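Local structure of uncharacterized protein MJ1062 (Methanocaldococcus jannaschii, 3EO4) at residues Ser12-Gln18 with Trp65-Glu71; Leu26-Trp30 with Lys77-Val81; Tyr37-Tyr41 with Leu132-Ile136. The protein is not functionally characterised, but this C-terminal domain of the longer protein has the GNAT acetyltransferase fold and probably transfers acyl groups. One frame throughout, in Å; residues are numbered along the deposited sequence.

Contact 1 (Ser12-Gln18 with Trp65-Glu71)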
# COMPACT_ATOMS: atom_id res chain seq x y z
N SER A 12 -1.64 -13.96 -19.11
CA SER A 12 -0.99 -13.41 -17.91
C SER A 12 0.44 -13.90 -17.66
O SER A 12 0.83 -15.00 -18.05
CB SER A 12 -1.85 -13.61 -16.66
OG SER A 12 -2.94 -12.69 -16.67
N LYS A 13 1.22 -13.05 -17.01
CA LYS A 13 2.65 -13.22 -16.93
C LYS A 13 3.13 -12.51 -15.69
O LYS A 13 2.66 -11.43 -15.36
CB LYS A 13 3.29 -12.61 -18.17
CG LYS A 13 4.71 -13.04 -18.40
CD LYS A 13 5.05 -12.90 -19.87
CE LYS A 13 6.56 -12.80 -20.08
NZ LYS A 13 7.29 -13.98 -19.50
N ILE A 14 4.06 -13.15 -15.00
CA ILE A 14 4.74 -12.58 -13.85
C ILE A 14 6.14 -12.17 -14.29
O ILE A 14 6.86 -12.97 -14.88
CB ILE A 14 4.88 -13.58 -12.72
CG1 ILE A 14 3.51 -13.83 -12.05
CG2 ILE A 14 5.87 -13.08 -11.68
CD1 ILE A 14 2.66 -14.87 -12.71
N ILE A 15 6.51 -10.93 -14.00
CA ILE A 15 7.84 -10.39 -14.21
C ILE A 15 8.33 -9.85 -12.87
O ILE A 15 7.53 -9.34 -12.06
CB ILE A 15 7.79 -9.27 -15.26
CG1 ILE A 15 7.22 -9.81 -16.58
CG2 ILE A 15 9.18 -8.69 -15.52
CD1 ILE A 15 6.03 -9.02 -17.11
N ILE A 16 9.62 -9.97 -12.61
CA ILE A 16 10.20 -9.32 -11.47
C ILE A 16 11.28 -8.35 -11.95
O ILE A 16 12.00 -8.66 -12.90
CB ILE A 16 10.75 -10.32 -10.43
CG1 ILE A 16 11.90 -11.15 -11.00
CG2 ILE A 16 9.63 -11.20 -9.90
CD1 ILE A 16 12.77 -11.74 -9.92
N ARG A 17 11.33 -7.17 -11.34
CA ARG A 17 12.34 -6.15 -11.68
C ARG A 17 12.85 -5.54 -10.37
O ARG A 17 12.10 -5.47 -9.37
CB ARG A 17 11.77 -5.07 -12.60
CG ARG A 17 10.61 -4.24 -12.00
CD ARG A 17 10.72 -2.72 -12.31
NE ARG A 17 9.64 -1.96 -11.67
CZ ARG A 17 9.69 -1.36 -10.46
NH1 ARG A 17 10.80 -1.42 -9.71
NH2 ARG A 17 8.63 -0.70 -10.00
N GLN A 18 14.10 -5.09 -10.36
CA GLN A 18 14.63 -4.55 -9.10
C GLN A 18 13.83 -3.34 -8.64
O GLN A 18 13.25 -2.59 -9.44
CB GLN A 18 16.15 -4.27 -9.10
CG GLN A 18 16.72 -3.75 -10.40
CD GLN A 18 18.17 -3.23 -10.30
OE1 GLN A 18 18.68 -2.62 -11.25
NE2 GLN A 18 18.83 -3.46 -9.16
N TRP A 65 13.11 -7.22 -5.28
CA TRP A 65 12.40 -7.01 -6.54
C TRP A 65 10.96 -6.62 -6.25
O TRP A 65 10.40 -6.96 -5.21
CB TRP A 65 12.37 -8.28 -7.39
CG TRP A 65 13.65 -8.84 -7.94
CD1 TRP A 65 14.16 -8.63 -9.21
CD2 TRP A 65 14.55 -9.78 -7.31
NE1 TRP A 65 15.32 -9.36 -9.38
CE2 TRP A 65 15.58 -10.08 -8.24
CE3 TRP A 65 14.59 -10.39 -6.05
CZ2 TRP A 65 16.65 -10.95 -7.94
CZ3 TRP A 65 15.65 -11.27 -5.75
CH2 TRP A 65 16.67 -11.53 -6.69
N ILE A 66 10.37 -5.89 -7.18
CA ILE A 66 8.94 -5.72 -7.27
C ILE A 66 8.43 -6.80 -8.21
O ILE A 66 9.04 -7.07 -9.26
CB ILE A 66 8.59 -4.33 -7.90
CG1 ILE A 66 9.25 -3.19 -7.11
CG2 ILE A 66 7.11 -4.12 -7.97
CD1 ILE A 66 8.81 -3.16 -5.63
N ILE A 67 7.30 -7.39 -7.85
CA ILE A 67 6.61 -8.38 -8.68
C ILE A 67 5.57 -7.67 -9.55
O ILE A 67 4.70 -6.98 -9.04
CB ILE A 67 5.90 -9.42 -7.80
CG1 ILE A 67 6.89 -10.05 -6.80
CG2 ILE A 67 5.18 -10.45 -8.68
CD1 ILE A 67 6.22 -10.85 -5.68
N LEU A 68 5.68 -7.84 -10.86
CA LEU A 68 4.77 -7.22 -11.78
C LEU A 68 3.85 -8.27 -12.35
O LEU A 68 4.30 -9.34 -12.70
CB LEU A 68 5.58 -6.61 -12.91
CG LEU A 68 6.16 -5.19 -12.82
CD1 LEU A 68 6.35 -4.64 -11.43
CD2 LEU A 68 7.43 -5.07 -13.69
N LEU A 69 2.56 -7.97 -12.43
CA LEU A 69 1.62 -8.89 -13.04
C LEU A 69 1.16 -8.24 -14.34
O LEU A 69 0.71 -7.10 -14.34
CB LEU A 69 0.43 -9.20 -12.11
CG LEU A 69 -0.76 -9.93 -12.76
CD1 LEU A 69 -0.43 -11.36 -13.23
CD2 LEU A 69 -1.98 -9.96 -11.88
N ARG A 70 1.30 -8.99 -15.43
CA ARG A 70 0.85 -8.55 -16.73
C ARG A 70 -0.47 -9.24 -16.99
O ARG A 70 -0.57 -10.47 -16.96
CB ARG A 70 1.85 -8.91 -17.83
CG ARG A 70 1.43 -8.39 -19.20
CD ARG A 70 2.35 -8.87 -20.31
NE ARG A 70 3.75 -8.51 -20.06
CZ ARG A 70 4.33 -7.41 -20.53
NH1 ARG A 70 3.65 -6.54 -21.28
NH2 ARG A 70 5.62 -7.17 -20.26
N GLU A 71 -1.49 -8.44 -17.23
CA GLU A 71 -2.83 -8.94 -17.39
C GLU A 71 -3.52 -8.02 -18.36
O GLU A 71 -3.40 -6.81 -18.24
CB GLU A 71 -3.47 -8.88 -16.04
CG GLU A 71 -4.89 -9.28 -15.97
CD GLU A 71 -5.24 -9.51 -14.53
OE1 GLU A 71 -4.66 -10.46 -13.93
OE2 GLU A 71 -6.03 -8.70 -13.99
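I16 and W65 meet at one end of an antiparallel pair of strands, 13-18 and 65-71, in the N-terminal sheet of the GNAT fold. The tight packing is here. CD1 of I16 lies over the five-membered ring of W65, 3.4 Å from its centroid and only 6° off the ring normal, a CH-pi contact. I16 reaches this place because CG1 sits between its backbone N and carbonyl carbon (chi1 63°), which carries CD1 across to the indole; isoleucine suits the site because its longer branch can set a terminal methyl over the aromatic face while the other branch stays in the core. The same face of the sheet holds I14, I67 and L69, with CG2 of I14 4.0 Å from CG2 of I67. Helix 107-121 packs on I14, I67 and W65, and W118 meets the indole edge to face, so apolar residues are appropriate throughout. Between the strands, R70 N to K13 O (2.8 Å) and L68 N to I15 O (2.7 Å) are among six backbone hydrogen bonds that fix the register.

On the other face I15, L68 and I66 form a packed apolar patch. The looser, solvent side belongs to K13, R17 and R70, whose apolar stems lie along the sheet before their charged ends; NZ of K13 finds OD1 of N4. I15 CD1 approaches NH2 of R70 at 3.7 Å. Exposed S12 adds a weak hydrogen bond from OG to R70 O at the end of the pairing. R17 bends back instead: its guanidinium lies with one face over I66, is salt-bridged to D23, and donates from NH1 to O of Q18 at 2.7 Å, with that oxygen close to the guanidinium plane.

Contact 2 (Leu26-Trp30 with Lys77-Val81)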
# COMPACT_ATOMS: atom_id res chain seq x y z
N LEU A 26 4.95 2.36 -1.60
CA LEU A 26 4.05 1.26 -1.91
C LEU A 26 4.44 0.02 -1.10
O LEU A 26 3.58 -0.62 -0.48
CB LEU A 26 4.06 0.94 -3.39
CG LEU A 26 3.38 -0.33 -3.86
CD1 LEU A 26 1.91 -0.31 -3.45
CD2 LEU A 26 3.48 -0.41 -5.41
N LEU A 27 5.73 -0.31 -1.10
CA LEU A 27 6.25 -1.37 -0.25
C LEU A 27 5.91 -1.13 1.22
O LEU A 27 5.41 -2.03 1.89
CB LEU A 27 7.76 -1.57 -0.45
CG LEU A 27 8.33 -2.76 0.36
CD1 LEU A 27 7.83 -4.17 -0.11
CD2 LEU A 27 9.88 -2.73 0.47
N MSE A 28 6.13 0.08 1.72
CA MSE A 28 5.72 0.33 3.12
C MSE A 28 4.21 0.13 3.32
O MSE A 28 3.78 -0.37 4.34
CB MSE A 28 6.13 1.72 3.60
CG MSE A 28 5.82 1.94 5.06
SE MSE A 28 6.44 3.70 5.66
CE MSE A 28 5.57 4.78 4.30
N ALA A 29 3.41 0.53 2.34
CA ALA A 29 1.96 0.42 2.46
C ALA A 29 1.47 -1.04 2.58
O ALA A 29 0.56 -1.35 3.36
CB ALA A 29 1.27 1.13 1.32
N TRP A 30 2.10 -1.92 1.82
CA TRP A 30 1.85 -3.34 1.97
C TRP A 30 2.26 -3.88 3.35
O TRP A 30 1.51 -4.59 4.00
CB TRP A 30 2.59 -4.11 0.91
CG TRP A 30 2.06 -3.92 -0.47
CD1 TRP A 30 0.75 -3.68 -0.85
CD2 TRP A 30 2.82 -4.00 -1.68
NE1 TRP A 30 0.66 -3.61 -2.24
CE2 TRP A 30 1.92 -3.80 -2.76
CE3 TRP A 30 4.18 -4.24 -1.95
CZ2 TRP A 30 2.35 -3.83 -4.10
CZ3 TRP A 30 4.61 -4.25 -3.27
CH2 TRP A 30 3.68 -4.06 -4.34
N LYS A 77 2.00 -3.41 -10.34
CA LYS A 77 2.79 -3.86 -9.17
C LYS A 77 1.94 -4.56 -8.12
O LYS A 77 0.98 -3.98 -7.61
CB LYS A 77 3.45 -2.66 -8.49
CG LYS A 77 4.74 -2.18 -9.15
CD LYS A 77 4.61 -0.93 -9.97
CE LYS A 77 4.02 0.26 -9.19
NZ LYS A 77 4.88 0.58 -8.05
N VAL A 78 2.30 -5.79 -7.76
CA VAL A 78 1.40 -6.59 -6.94
C VAL A 78 2.05 -7.15 -5.70
O VAL A 78 1.35 -7.66 -4.84
CB VAL A 78 0.75 -7.79 -7.72
CG1 VAL A 78 -0.11 -7.31 -8.91
CG2 VAL A 78 1.81 -8.78 -8.18
N GLY A 79 3.39 -7.11 -5.62
CA GLY A 79 4.08 -7.61 -4.44
C GLY A 79 5.57 -7.35 -4.49
O GLY A 79 6.06 -6.61 -5.36
N SER A 80 6.30 -7.99 -3.57
CA SER A 80 7.73 -7.90 -3.57
C SER A 80 8.35 -9.24 -3.20
O SER A 80 7.82 -9.97 -2.35
CB SER A 80 8.19 -6.85 -2.58
OG SER A 80 9.61 -6.72 -2.66
N VAL A 81 9.49 -9.54 -3.83
CA VAL A 81 10.26 -10.76 -3.52
C VAL A 81 11.71 -10.34 -3.35
O VAL A 81 12.16 -9.38 -3.99
CB VAL A 81 10.06 -11.87 -4.61
CG1 VAL A 81 10.68 -11.47 -5.95
CG2 VAL A 81 10.55 -13.25 -4.11
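W30 lays its six-membered ring over the backbone of V78 and G79, joining helix 24-31 to strand 74-84 of the GNAT sheet at a classic beta bulge, where V78 and G79 together face I67 of the neighbouring strand. The helix segment runs almost at right angles to the strand segment (83°), their axes 9.3 Å apart. CA of G79 stands 3.9 Å from the centroid of the ring, a CH-pi contact, and CH2 of W30 comes to 3.3 Å from G79 N. Glycine suits this place because it readily adopts the nearly flat, fully extended backbone found here. The large indole, in turn, spans the gap between helix and strand.

L26, one turn back along the helix, backs the indole: it presses CD1 against the ring face opposite G79, while its CD2 branch lies 3.8 Å from CB of K77. The neighbouring L27 reaches S80 instead. It holds CG anti to its backbone N (chi1 -176°), which sends CD1 to within 3.7 Å of CB of S80. A small serine leaves room for that methyl and satisfies its hydroxyl with the carbonyl oxygen of W65.

Farther out, H52 and W55 of helix 49-58 pack on L27, and L96 of strand 92-97 packs on W30. The second subunit also bears on this region: its A29 touches both A29 and W30, and its E25 accepts a hydrogen bond from the backbone N of K77, so the helix lies at the dimer interface. At the rim of the indole, K77 O lies in the ring plane, 3.8 Å from CZ2 of W30.

Contact 3 (Tyr37-Tyr41 with Leu132-Ile136)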
# COMPACT_ATOMS: atom_id res chain seq x y z
N TYR A 37 0.93 -8.08 8.16
CA TYR A 37 1.97 -8.13 9.16
C TYR A 37 1.64 -9.08 10.32
O TYR A 37 2.44 -9.29 11.23
CB TYR A 37 2.48 -6.74 9.58
CG TYR A 37 1.53 -5.81 10.34
CD1 TYR A 37 1.11 -4.59 9.80
CD2 TYR A 37 1.12 -6.11 11.64
CE1 TYR A 37 0.28 -3.72 10.53
CE2 TYR A 37 0.30 -5.25 12.37
CZ TYR A 37 -0.12 -4.06 11.81
OH TYR A 37 -0.94 -3.22 12.56
N LYS A 38 0.43 -9.64 10.26
CA LYS A 38 0.02 -10.84 10.99
C LYS A 38 1.06 -11.95 10.89
O LYS A 38 1.17 -12.80 11.77
CB LYS A 38 -1.14 -11.47 10.25
CG LYS A 38 -2.48 -11.32 10.75
CD LYS A 38 -3.34 -12.16 9.81
CE LYS A 38 -3.29 -13.64 10.22
NZ LYS A 38 -4.51 -14.03 10.94
N PHE A 39 1.71 -12.01 9.73
CA PHE A 39 2.64 -13.06 9.38
C PHE A 39 4.12 -12.70 9.61
O PHE A 39 5.00 -13.48 9.27
CB PHE A 39 2.35 -13.55 7.93
CG PHE A 39 0.90 -14.00 7.71
CD1 PHE A 39 0.34 -14.97 8.51
CD2 PHE A 39 0.12 -13.45 6.68
CE1 PHE A 39 -0.99 -15.41 8.33
CE2 PHE A 39 -1.22 -13.86 6.49
CZ PHE A 39 -1.78 -14.85 7.34
N PHE A 40 4.39 -11.55 10.23
CA PHE A 40 5.75 -11.04 10.40
C PHE A 40 6.14 -11.14 11.87
O PHE A 40 5.37 -10.72 12.74
CB PHE A 40 5.85 -9.56 10.00
CG PHE A 40 5.68 -9.30 8.53
CD1 PHE A 40 5.49 -8.00 8.07
CD2 PHE A 40 5.69 -10.34 7.61
CE1 PHE A 40 5.32 -7.73 6.74
CE2 PHE A 40 5.55 -10.07 6.25
CZ PHE A 40 5.35 -8.76 5.82
N TYR A 41 7.32 -11.70 12.13
CA TYR A 41 7.84 -11.85 13.49
C TYR A 41 7.65 -10.56 14.32
O TYR A 41 8.10 -9.48 13.93
CB TYR A 41 9.31 -12.33 13.47
CG TYR A 41 9.89 -12.60 14.84
CD1 TYR A 41 9.40 -13.64 15.63
CD2 TYR A 41 10.89 -11.80 15.36
CE1 TYR A 41 9.89 -13.87 16.89
CE2 TYR A 41 11.41 -12.04 16.64
CZ TYR A 41 10.90 -13.08 17.39
OH TYR A 41 11.37 -13.34 18.64
N LEU A 132 6.55 -17.95 9.87
CA LEU A 132 5.76 -18.09 11.10
C LEU A 132 4.74 -19.23 10.94
O LEU A 132 4.16 -19.43 9.86
CB LEU A 132 5.01 -16.81 11.45
CG LEU A 132 5.67 -15.59 12.07
CD1 LEU A 132 4.56 -14.85 12.74
CD2 LEU A 132 6.80 -15.90 13.09
N GLU A 133 4.58 -19.97 12.03
CA GLU A 133 3.70 -21.12 12.10
C GLU A 133 2.30 -20.84 11.58
O GLU A 133 1.66 -21.77 11.08
CB GLU A 133 3.57 -21.58 13.55
CG GLU A 133 4.79 -22.24 14.07
CD GLU A 133 4.64 -22.64 15.52
OE1 GLU A 133 4.02 -21.85 16.27
OE2 GLU A 133 5.16 -23.72 15.90
N ASN A 134 1.81 -19.61 11.72
CA ASN A 134 0.43 -19.30 11.37
C ASN A 134 0.30 -18.97 9.90
O ASN A 134 -0.81 -18.91 9.36
CB ASN A 134 -0.15 -18.16 12.26
CG ASN A 134 0.56 -16.82 12.06
OD1 ASN A 134 1.77 -16.76 12.01
ND2 ASN A 134 -0.22 -15.73 11.93
N ASN A 135 1.44 -18.78 9.23
CA ASN A 135 1.43 -18.39 7.83
C ASN A 135 1.25 -19.60 6.92
O ASN A 135 2.21 -20.05 6.27
CB ASN A 135 2.68 -17.59 7.49
CG ASN A 135 2.55 -16.83 6.18
OD1 ASN A 135 1.59 -17.02 5.43
ND2 ASN A 135 3.51 -15.94 5.91
N ILE A 136 0.02 -20.13 6.88
CA ILE A 136 -0.28 -21.35 6.12
C ILE A 136 -0.08 -21.25 4.60
O ILE A 136 0.34 -22.22 3.97
CB ILE A 136 -1.63 -22.07 6.54
CG1 ILE A 136 -2.29 -22.80 5.37
CG2 ILE A 136 -2.61 -21.14 7.25
CD1 ILE A 136 -1.81 -24.20 5.21
O HOH W 1 5.58 -15.77 7.84
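The turn from strand 126-132 into helix 136-144, a type I beta turn ending at the N-cap residue N135, packs in this GNAT domain against a second type I turn, Y37 to F40; F39 is wedged against N134 and N135, while L132 packs on the backbone of its turn. The amide of N135 is nearly parallel to the phenyl ring, the planes only 15° apart, with OD1 3.8 Å above the ring and displaced toward its rim. The ring is sandwiched, since CB of K38 lies over the centre of its other face. The first side-chain torsion of N135 turns CG away from its own amide nitrogen (chi1 -164°), which lays the amide along F39 and brings ND2 to 3.3 Å from CB of F39.

N134 makes the direct polar link. Its ND2 donates to O of K38 at 3.2 Å, with a nearly straight N-H...O angle of 173°, although the donor stands above the carbonyl plane. The same ND2 is 3.5 Å from CD1 of F39. L132 packs its CG 3.6 Å from O of F39 and sets CD2 at the edge of the Y41 ring, an apolar part beside the bonds of N134 and the water.

That water joins the two turns by donating to F39 O (2.8 Å) and accepting from L132 N and from ND2 of N135. ND2 also bonds a probable buffer molecule, MES, while OD1 accepts a weak hydrogen bond from the backbone N of S138, the N-cap bond. Asparagine, with donor and acceptor on one flat group, can serve all three partners at once, which should hold its amide flat on F39.

In the fold
All three first segments precede all three second segments along the chain, in the order 12-18, 26-30, 37-41, then 65-71, 77-81, 132-136, so the contacts interlock in sequence. Contacts 1 and 2 adjoin, their centres 12 Å apart: strands 63-71 and 74-84 are neighbours in the five-stranded sheet, where strand 13-18 pairs with 63-71 on the side away from 74-84 and helix 24-31 lies across one face. Contact 3 lies about 17 Å from contact 2 and 24 Å from contact 1, centre to centre, on the opposite side of the chain's centre from contact 1. It ties the loop after helix 34-37 to the C-terminal three-stranded sheet, bridging the two halves of the GNAT domain.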